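Local coordinates for Ika8 (Synthetic construct, PDB 6G6O), which is a computationally designed, symmetrical eight-bladed beta-propeller of WD40-type repeats, an artificial protein with no assigned biological function, at residues I27-A32 with K78-G83; S170-Q175 with G205-D210; G235-W240 with K278-L283. One frame throughout, in Å; residues are numbered along the deposited sequence.

Contact 1 (I27-A32 with K78-G83); sequences IVVSGA and KVWYIG
The backbones of 27-32 and 78-83 come closest at Val29 and Ile82, whose CA atoms lie 8.7 Å apart; this separation is too wide for main-chain pairing, so the two segments meet through apolar side chains alone. They bury 152 Å² between them, and three of the four touching residues are buried. Ile82, in the turn just after strand 77-81, makes most of the approach. Its CG1, anti to the backbone N (chi1 -171°), swings toward the other strand, and CD1, the end of that branch, lies 3.6 Å from Val29 CG2. The Val29 and Ile82 side chains meet at a slant. One carbon back along the same branch, Ile82 CG1 lies 4.0 Å from Ile27 CG2 and 4.1 Å from Ile27 CD1, the two isoleucines sliding past each other in opposite senses. Val29 has a second partner: its CG1 approaches the six-membered ring of Trp80 obliquely, 4.2 Å from CH2. With CG between the backbone N and the carbonyl carbon (chi1 41°), the far end of the indole comes nearer to strand 27-32 than its CB does. The contact joins neighbouring blades of the WD40 propeller: strand 27-32 belongs to the sheet of 18-24, 37-41 and 47-51, whereas strand 77-81 pairs with 67-72 in the next sheet. Trp80 stacks on His51, and its NE1 makes a weak hydrogen bond to Ser70 OG, so its indole is also tied within the fold. Without the CG1-CD1 branch, as with an alanine at Ile82, Val29 CG2 and the Ile27 methyls would probably be left facing a gap between the blades. Val39 and Phe63, one from each blade, touch both isoleucines.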
loop_
_atom_site.group_PDB
_atom_site.type_symbol
_atom_site.label_atom_id
_atom_site.label_comp_id
_atom_site.label_asym_id
_atom_site.label_seq_id
_atom_site.Cartn_x
_atom_site.Cartn_y
_atom_site.Cartn_z
ATOM N N ILE A 27 7.808 14.852 -6.092
ATOM C CA ILE A 27 8.940 14.088 -5.587
ATOM C C ILE A 27 8.533 12.627 -5.498
ATOM O O ILE A 27 7.432 12.305 -5.037
ATOM C CB ILE A 27 9.408 14.614 -4.213
ATOM C CG1 ILE A 27 10.024 16.007 -4.359
ATOM C CG2 ILE A 27 10.399 13.652 -3.577
ATOM C CD1 ILE A 27 10.704 16.513 -3.105
ATOM N N VAL A 28 9.417 11.743 -5.953
ATOM C CA VAL A 28 9.215 10.304 -5.876
ATOM C C VAL A 28 10.289 9.724 -4.968
ATOM O O VAL A 28 11.475 10.041 -5.122
ATOM C CB VAL A 28 9.256 9.648 -7.270
ATOM C CG1 VAL A 28 9.471 8.146 -7.152
ATOM C CG2 VAL A 28 7.973 9.936 -8.026
ATOM N N VAL A 29 9.874 8.892 -4.018
ATOM C CA VAL A 29 10.785 8.153 -3.152
ATOM C C VAL A 29 10.633 6.676 -3.485
ATOM O O VAL A 29 9.526 6.129 -3.424
ATOM C CB VAL A 29 10.503 8.416 -1.665
ATOM C CG1 VAL A 29 11.561 7.754 -0.799
ATOM C CG2 VAL A 29 10.444 9.909 -1.393
ATOM N N SER A 30 11.738 6.033 -3.842
ATOM C CA SER A 30 11.733 4.627 -4.214
ATOM C C SER A 30 12.718 3.859 -3.346
ATOM O O SER A 30 13.811 4.348 -3.049
ATOM C CB SER A 30 12.081 4.447 -5.696
ATOM O OG SER A 30 13.421 4.824 -5.956
ATOM N N GLY A 31 12.320 2.660 -2.934
ATOM C CA GLY A 31 13.187 1.773 -2.186
ATOM C C GLY A 31 13.364 0.466 -2.932
ATOM O O GLY A 31 12.461 0.008 -3.632
ATOM N N ALA A 32 14.538 -0.133 -2.777
ATOM C CA ALA A 32 14.894 -1.340 -3.501
ATOM C C ALA A 32 15.250 -2.458 -2.529
ATOM O O ALA A 32 15.454 -2.238 -1.332
ATOM C CB ALA A 32 16.058 -1.081 -4.465
ATOM N N LYS A 78 12.958 4.172 9.960
ATOM C CA LYS A 78 13.684 5.431 9.958
ATOM C C LYS A 78 12.769 6.564 9.521
ATOM O O LYS A 78 11.908 6.384 8.655
ATOM C CB LYS A 78 14.915 5.356 9.048
ATOM C CG LYS A 78 15.922 4.304 9.489
ATOM C CD LYS A 78 17.101 4.189 8.533
ATOM C CE LYS A 78 18.008 5.405 8.605
ATOM N NZ LYS A 78 19.287 5.181 7.874
ATOM N N VAL A 79 12.959 7.725 10.141
ATOM C CA VAL A 79 12.204 8.938 9.850
ATOM C C VAL A 79 13.211 10.016 9.478
ATOM O O VAL A 79 14.100 10.339 10.277
ATOM C CB VAL A 79 11.348 9.376 11.050
ATOM C CG1 VAL A 79 10.615 10.668 10.744
ATOM C CG2 VAL A 79 10.372 8.274 11.439
ATOM N N TRP A 80 13.085 10.570 8.274
ATOM C CA TRP A 80 14.104 11.494 7.800
ATOM C C TRP A 80 13.486 12.586 6.937
ATOM O O TRP A 80 12.368 12.459 6.432
ATOM C CB TRP A 80 15.216 10.765 7.032
ATOM C CG TRP A 80 14.758 9.676 6.108
ATOM C CD1 TRP A 80 14.347 8.422 6.455
ATOM C CD2 TRP A 80 14.703 9.734 4.678
ATOM N NE1 TRP A 80 14.022 7.702 5.331
ATOM C CE2 TRP A 80 14.233 8.484 4.227
ATOM C CE3 TRP A 80 14.998 10.724 3.735
ATOM C CZ2 TRP A 80 14.050 8.198 2.874
ATOM C CZ3 TRP A 80 14.817 10.440 2.393
ATOM C CH2 TRP A 80 14.348 9.187 1.976
ATOM N N TYR A 81 14.248 13.668 6.783
ATOM C CA TYR A 81 13.824 14.831 6.017
ATOM C C TYR A 81 14.027 14.580 4.527
ATOM O O TYR A 81 15.105 14.155 4.104
ATOM C CB TYR A 81 14.619 16.058 6.468
ATOM C CG TYR A 81 14.136 17.379 5.915
ATOM C CD1 TYR A 81 12.790 17.711 5.923
ATOM C CD2 TYR A 81 15.037 18.305 5.404
ATOM C CE1 TYR A 81 12.352 18.921 5.423
ATOM C CE2 TYR A 81 14.608 19.517 4.903
ATOM C CZ TYR A 81 13.267 19.819 4.915
ATOM O OH TYR A 81 12.837 21.026 4.419
ATOM N N ILE A 82 12.990 14.849 3.732
ATOM C CA ILE A 82 13.074 14.573 2.301
ATOM C C ILE A 82 14.105 15.470 1.625
ATOM O O ILE A 82 14.752 15.059 0.654
ATOM C CB ILE A 82 11.683 14.712 1.649
ATOM C CG1 ILE A 82 11.719 14.222 0.201
ATOM C CG2 ILE A 82 11.186 16.147 1.721
ATOM C CD1 ILE A 82 12.058 12.760 0.072
ATOM N N GLY A 83 14.295 16.690 2.132
ATOM C CA GLY A 83 15.199 17.620 1.478
ATOM C C GLY A 83 16.662 17.291 1.683
ATOM O O GLY A 83 17.483 17.525 0.791
#

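Contact 2 (S170-Q175 with G205-D210); sequences SLEGHQ and GQLLRD
This is a sparse surface contact of van der Waals type between neighbouring blades, in which Leu171 and Glu172, just after strand 167-170, meet Gly205 and Leu207 near the start of strand 207-211. The evidence is its small extent, 110 Å² in all, the length of its separations, and the fact that none of the five touching residues is buried. Leu171 and Gly205 are the closest backbone pair, with CA atoms 5.7 Å apart. Leu171 CD2 comes within 4.2 Å of Gly205 CA, and Ser170 O stands 4.4 Å from that same CA. A beta carbon on Gly205 would point toward the loop and lie only 3.4 Å from Ser170 O; at phi 86°, psi 3° it would also press on the carbonyl O of the preceding residue, which favours glycine. Farther along, the side chain of Glu172 is extended, CG anti to the backbone N (chi1 -178°) and the next bond also anti, and OE2 ends 4.4 Å from Leu207 CD2, a loose approach of a carboxylate to a methyl. Leu171 also packs between the blades, touching Val157 and Val159 of its own blade and Val188 of the next. The loop carries the Gly-His pair characteristic of WD40 repeats: His174 is hydrogen-bonded through NE2 to Ser190 OG and through ND1 to Thr196 OG1, both in the blade that ends with strand 207-211. Entry into that outer strand is irregular. Leu207 is the centre of an inverse gamma turn, and Leu208 with Arg209 forms a classic beta bulge opposite Val199. Arg209 NH1 folds back to make a weak, bent hydrogen bond to Leu208 O, 3.2 Å long, while its NE has another weak bond, to Gly243 O.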
loop_
_atom_site.group_PDB
_atom_site.type_symbol
_atom_site.label_atom_id
_atom_site.label_comp_id
_atom_site.label_asym_id
_atom_site.label_seq_id
_atom_site.Cartn_x
_atom_site.Cartn_y
_atom_site.Cartn_z
ATOM N N SER A 170 -14.120 -6.323 18.426
ATOM C CA SER A 170 -13.512 -7.567 17.971
ATOM C C SER A 170 -14.237 -8.043 16.722
ATOM O O SER A 170 -15.468 -8.149 16.714
ATOM C CB SER A 170 -13.560 -8.638 19.064
ATOM O OG SER A 170 -14.890 -9.051 19.320
ATOM N N LEU A 171 -13.473 -8.325 15.670
ATOM C CA LEU A 171 -14.019 -8.721 14.380
ATOM C C LEU A 171 -13.701 -10.184 14.102
ATOM O O LEU A 171 -12.613 -10.667 14.433
ATOM C CB LEU A 171 -13.459 -7.840 13.260
ATOM C CG LEU A 171 -13.496 -6.332 13.521
ATOM C CD1 LEU A 171 -12.804 -5.574 12.400
ATOM C CD2 LEU A 171 -14.928 -5.849 13.693
ATOM N N GLU A 172 -14.659 -10.885 13.490
ATOM C CA GLU A 172 -14.464 -12.298 13.185
ATOM C C GLU A 172 -13.352 -12.503 12.162
ATOM O O GLU A 172 -12.704 -13.556 12.155
ATOM C CB GLU A 172 -15.774 -12.911 12.685
ATOM C CG GLU A 172 -15.700 -14.400 12.378
ATOM C CD GLU A 172 -17.026 -14.967 11.903
ATOM O OE1 GLU A 172 -17.353 -16.112 12.281
ATOM O OE2 GLU A 172 -17.740 -14.269 11.153
ATOM N N GLY A 173 -13.112 -11.516 11.304
ATOM C CA GLY A 173 -12.042 -11.639 10.337
ATOM C C GLY A 173 -12.384 -12.614 9.221
ATOM O O GLY A 173 -13.538 -12.981 8.995
ATOM N N HIS A 174 -11.339 -13.039 8.521
ATOM C CA HIS A 174 -11.466 -13.907 7.362
ATOM C C HIS A 174 -10.774 -15.237 7.628
ATOM O O HIS A 174 -10.042 -15.403 8.606
ATOM C CB HIS A 174 -10.866 -13.248 6.112
ATOM C CG HIS A 174 -11.461 -11.914 5.783
ATOM N ND1 HIS A 174 -12.141 -11.673 4.610
ATOM C CD2 HIS A 174 -11.476 -10.749 6.472
ATOM C CE1 HIS A 174 -12.549 -10.417 4.590
ATOM N NE2 HIS A 174 -12.158 -9.834 5.709
ATOM N N GLN A 175 -11.020 -16.194 6.736
ATOM C CA GLN A 175 -10.301 -17.458 6.724
ATOM C C GLN A 175 -9.102 -17.436 5.783
ATOM O O GLN A 175 -8.545 -18.495 5.481
ATOM C CB GLN A 175 -11.239 -18.603 6.333
ATOM C CG GLN A 175 -12.558 -18.626 7.085
ATOM C CD GLN A 175 -13.484 -19.723 6.592
ATOM O OE1 GLN A 175 -13.076 -20.876 6.444
ATOM N NE2 GLN A 175 -14.737 -19.367 6.332
ATOM N N GLY A 205 -19.570 -4.523 15.561
ATOM C CA GLY A 205 -18.847 -5.724 15.207
ATOM C C GLY A 205 -19.612 -6.671 14.314
ATOM O O GLY A 205 -19.094 -7.749 13.993
ATOM N N GLN A 206 -20.823 -6.304 13.900
ATOM C CA GLN A 206 -21.639 -7.178 13.070
ATOM C C GLN A 206 -21.093 -7.242 11.652
ATOM O O GLN A 206 -20.670 -6.232 11.083
ATOM C CB GLN A 206 -23.086 -6.687 13.041
ATOM C CG GLN A 206 -24.007 -7.469 12.118
ATOM C CD GLN A 206 -25.269 -6.702 11.781
ATOM O OE1 GLN A 206 -25.505 -5.614 12.306
ATOM N NE2 GLN A 206 -26.088 -7.267 10.900
ATOM N N LEU A 207 -21.104 -8.445 11.084
ATOM C CA LEU A 207 -20.804 -8.621 9.672
ATOM C C LEU A 207 -21.962 -8.075 8.848
ATOM O O LEU A 207 -22.914 -8.801 8.542
ATOM C CB LEU A 207 -20.548 -10.095 9.359
ATOM C CG LEU A 207 -19.985 -10.409 7.976
ATOM C CD1 LEU A 207 -18.893 -9.417 7.624
ATOM C CD2 LEU A 207 -19.448 -11.828 7.949
ATOM N N LEU A 208 -21.895 -6.788 8.502
ATOM C CA LEU A 208 -22.997 -6.153 7.791
ATOM C C LEU A 208 -23.112 -6.678 6.366
ATOM O O LEU A 208 -24.223 -6.873 5.858
ATOM C CB LEU A 208 -22.813 -4.637 7.800
ATOM C CG LEU A 208 -22.831 -4.009 9.196
ATOM C CD1 LEU A 208 -22.254 -2.607 9.168
ATOM C CD2 LEU A 208 -24.245 -3.995 9.753
ATOM N N ARG A 209 -21.980 -6.913 5.707
ATOM C CA ARG A 209 -21.963 -7.469 4.364
ATOM C C ARG A 209 -20.832 -8.477 4.257
ATOM O O ARG A 209 -19.719 -8.219 4.719
ATOM C CB ARG A 209 -21.793 -6.378 3.300
ATOM C CG ARG A 209 -22.980 -5.442 3.171
ATOM C CD ARG A 209 -24.124 -6.105 2.424
ATOM N NE ARG A 209 -25.256 -5.199 2.252
ATOM C CZ ARG A 209 -26.403 -5.305 2.913
ATOM N NH1 ARG A 209 -26.577 -6.282 3.792
ATOM N NH2 ARG A 209 -27.380 -4.435 2.693
ATOM N N ASP A 210 -21.126 -9.624 3.648
ATOM C CA ASP A 210 -20.128 -10.674 3.438
ATOM C C ASP A 210 -20.306 -11.202 2.019
ATOM O O ASP A 210 -21.230 -11.975 1.749
ATOM C CB ASP A 210 -20.264 -11.790 4.466
ATOM C CG ASP A 210 -19.490 -13.035 4.078
ATOM O OD1 ASP A 210 -18.272 -12.926 3.815
ATOM O OD2 ASP A 210 -20.099 -14.125 4.036
#

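Contact 3 (G235-W240 with K278-L283); sequences GTVKVW and KVWDIL
Val239 and Ile282 both hold CG1 anti to the backbone N, with chi1 161° and -151° respectively, and it is these branches that meet across the contact. Ile282 is extended beyond CG1, so its CD1 reaches 3.5 Å from Val239 CG1. It does not stop at one methyl: CD1 is also 3.9 Å from Val239 CG2, and Ile282 CG1 lies 3.8 Å from Val239 CG1, so the end of the isoleucine packs against both branches of the valine. The second contact is lighter. Val237 CG2 approaches the six-membered ring of Trp280 obliquely, 4.3 Å from CH2. Correspondingly, the backbones draw together toward the Ile282 end, from 10.2 Å between the CA atoms of Val237 and Lys278 to 7.9 Å between those of Val239 and Ile282. Strands 237-241 and 276-281 are the third strands of two successive four-stranded propeller blades, and the apolar pairs fill part of the seam between them. The two tryptophans of these strands differ: Trp240 makes a weak NE1 bond to Ser230 OG, consistent with the Trp-Ser bond of WD40 repeats, and meets His214 edge-to-face, whereas the Trp280 ring, with CG beside the backbone N, directs NE1 to a weak bond with Glu252 OE1. Lys278 CB lies over one face of the Trp280 indole, offset toward its rim. Ile282 itself sits in an Asx turn, where Asp281 OD1 accepts from Leu283 N at 2.7 Å (angle 141°) and also from the backbone N of Thr284.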
loop_
_atom_site.group_PDB
_atom_site.type_symbol
_atom_site.label_atom_id
_atom_site.label_comp_id
_atom_site.label_asym_id
_atom_site.label_seq_id
_atom_site.Cartn_x
_atom_site.Cartn_y
_atom_site.Cartn_z
ATOM N N GLY A 235 -5.349 -12.602 -14.147
ATOM C CA GLY A 235 -5.272 -11.383 -14.919
ATOM C C GLY A 235 -6.516 -10.527 -14.908
ATOM O O GLY A 235 -6.533 -9.482 -15.568
ATOM N N THR A 236 -7.551 -10.927 -14.177
ATOM C CA THR A 236 -8.818 -10.213 -14.202
ATOM C C THR A 236 -8.791 -9.043 -13.227
ATOM O O THR A 236 -8.448 -9.207 -12.052
ATOM C CB THR A 236 -9.966 -11.162 -13.857
ATOM O OG1 THR A 236 -9.705 -11.791 -12.598
ATOM C CG2 THR A 236 -10.106 -12.232 -14.928
ATOM N N VAL A 237 -9.147 -7.860 -13.723
ATOM C CA VAL A 237 -9.298 -6.660 -12.909
ATOM C C VAL A 237 -10.780 -6.319 -12.877
ATOM O O VAL A 237 -11.383 -6.051 -13.922
ATOM C CB VAL A 237 -8.477 -5.487 -13.462
ATOM C CG1 VAL A 237 -8.611 -4.270 -12.558
ATOM C CG2 VAL A 237 -7.021 -5.883 -13.613
ATOM N N LYS A 238 -11.367 -6.329 -11.684
ATOM C CA LYS A 238 -12.804 -6.160 -11.539
ATOM C C LYS A 238 -13.119 -4.975 -10.637
ATOM O O LYS A 238 -12.345 -4.626 -9.741
ATOM C CB LYS A 238 -13.454 -7.436 -10.993
ATOM C CG LYS A 238 -13.533 -8.540 -12.033
ATOM C CD LYS A 238 -13.874 -9.887 -11.430
ATOM C CE LYS A 238 -13.957 -10.947 -12.516
ATOM N NZ LYS A 238 -14.151 -12.315 -11.967
ATOM N N VAL A 239 -14.267 -4.356 -10.896
ATOM C CA VAL A 239 -14.750 -3.204 -10.144
ATOM C C VAL A 239 -16.175 -3.505 -9.708
ATOM O O VAL A 239 -17.048 -3.743 -10.551
ATOM C CB VAL A 239 -14.701 -1.912 -10.975
ATOM C CG1 VAL A 239 -15.609 -0.861 -10.366
ATOM C CG2 VAL A 239 -13.273 -1.400 -11.079
ATOM N N TRP A 240 -16.413 -3.498 -8.398
ATOM C CA TRP A 240 -17.724 -3.862 -7.883
ATOM C C TRP A 240 -18.021 -3.065 -6.622
ATOM O O TRP A 240 -17.128 -2.484 -6.001
ATOM C CB TRP A 240 -17.833 -5.373 -7.622
ATOM C CG TRP A 240 -16.709 -5.983 -6.834
ATOM C CD1 TRP A 240 -15.374 -5.932 -7.119
ATOM C CD2 TRP A 240 -16.833 -6.772 -5.647
ATOM N NE1 TRP A 240 -14.661 -6.623 -6.173
ATOM C CE2 TRP A 240 -15.534 -7.150 -5.258
ATOM C CE3 TRP A 240 -17.917 -7.187 -4.869
ATOM C CZ2 TRP A 240 -15.291 -7.925 -4.126
ATOM C CZ3 TRP A 240 -17.674 -7.954 -3.747
ATOM C CH2 TRP A 240 -16.372 -8.316 -3.386
ATOM N N LYS A 278 -2.015 -1.120 -17.794
ATOM C CA LYS A 278 -3.228 -0.666 -18.451
ATOM C C LYS A 278 -3.917 0.390 -17.599
ATOM O O LYS A 278 -3.792 0.401 -16.371
ATOM C CB LYS A 278 -4.182 -1.834 -18.714
ATOM C CG LYS A 278 -3.591 -2.926 -19.585
ATOM C CD LYS A 278 -4.629 -3.980 -19.932
ATOM C CE LYS A 278 -4.018 -5.098 -20.760
ATOM N NZ LYS A 278 -5.036 -6.092 -21.194
ATOM N N VAL A 279 -4.643 1.285 -18.265
ATOM C CA VAL A 279 -5.307 2.408 -17.613
ATOM C C VAL A 279 -6.722 2.501 -18.166
ATOM O O VAL A 279 -6.906 2.658 -19.377
ATOM C CB VAL A 279 -4.559 3.733 -17.837
ATOM C CG1 VAL A 279 -5.364 4.896 -17.291
ATOM C CG2 VAL A 279 -3.180 3.684 -17.195
ATOM N N TRP A 280 -7.716 2.403 -17.289
ATOM C CA TRP A 280 -9.111 2.531 -17.677
ATOM C C TRP A 280 -9.732 3.752 -17.016
ATOM O O TRP A 280 -9.202 4.302 -16.048
ATOM C CB TRP A 280 -9.939 1.301 -17.284
ATOM C CG TRP A 280 -9.479 0.004 -17.852
ATOM C CD1 TRP A 280 -9.917 -0.593 -18.997
ATOM C CD2 TRP A 280 -8.514 -0.883 -17.280
ATOM N NE1 TRP A 280 -9.274 -1.790 -19.182
ATOM C CE2 TRP A 280 -8.406 -1.992 -18.141
ATOM C CE3 TRP A 280 -7.724 -0.843 -16.128
ATOM C CZ2 TRP A 280 -7.541 -3.052 -17.887
ATOM C CZ3 TRP A 280 -6.868 -1.894 -15.877
ATOM C CH2 TRP A 280 -6.784 -2.985 -16.751
ATOM N N ASP A 281 -10.875 4.160 -17.554
ATOM C CA ASP A 281 -11.778 5.081 -16.879
ATOM C C ASP A 281 -12.918 4.248 -16.307
ATOM O O ASP A 281 -13.614 3.549 -17.052
ATOM C CB ASP A 281 -12.293 6.157 -17.837
ATOM C CG ASP A 281 -13.300 7.095 -17.187
ATOM O OD1 ASP A 281 -14.404 6.641 -16.831
ATOM O OD2 ASP A 281 -12.985 8.292 -17.030
ATOM N N ILE A 282 -13.102 4.318 -14.986
ATOM C CA ILE A 282 -14.059 3.446 -14.311
ATOM C C ILE A 282 -15.495 3.727 -14.735
ATOM O O ILE A 282 -16.372 2.879 -14.534
ATOM C CB ILE A 282 -13.909 3.579 -12.784
ATOM C CG1 ILE A 282 -14.310 2.278 -12.090
ATOM C CG2 ILE A 282 -14.752 4.726 -12.253
ATOM C CD1 ILE A 282 -14.195 2.349 -10.589
ATOM N N LEU A 283 -15.762 4.890 -15.327
ATOM C CA LEU A 283 -17.119 5.266 -15.696
ATOM C C LEU A 283 -17.511 4.720 -17.064
ATOM O O LEU A 283 -18.570 4.100 -17.209
ATOM C CB LEU A 283 -17.259 6.790 -15.673
ATOM C CG LEU A 283 -18.499 7.363 -14.997
ATOM C CD1 LEU A 283 -18.847 6.544 -13.767
ATOM C CD2 LEU A 283 -18.243 8.810 -14.628
#

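The three contacts follow one another in series along the chain, and each joins a different pair of successive blades: the sheets of 18-51 and 58-81 in contact 1, 138-170 and 178-211 in contact 2, 218-249 and 258-292 in contact 3. No sheet is common to two of them. Contact 1 lies across the chain's centre from the others, its centre 36 Å from that of contact 2 and 30 Å from that of contact 3. Contacts 2 and 3 have centres 27 Å apart and nearest atoms about 7 Å apart, without touching. Successive blades are thus held by separate local seams, consistent with the repeated design, round a ring closed where strand 7-10 pairs with strand 317-321.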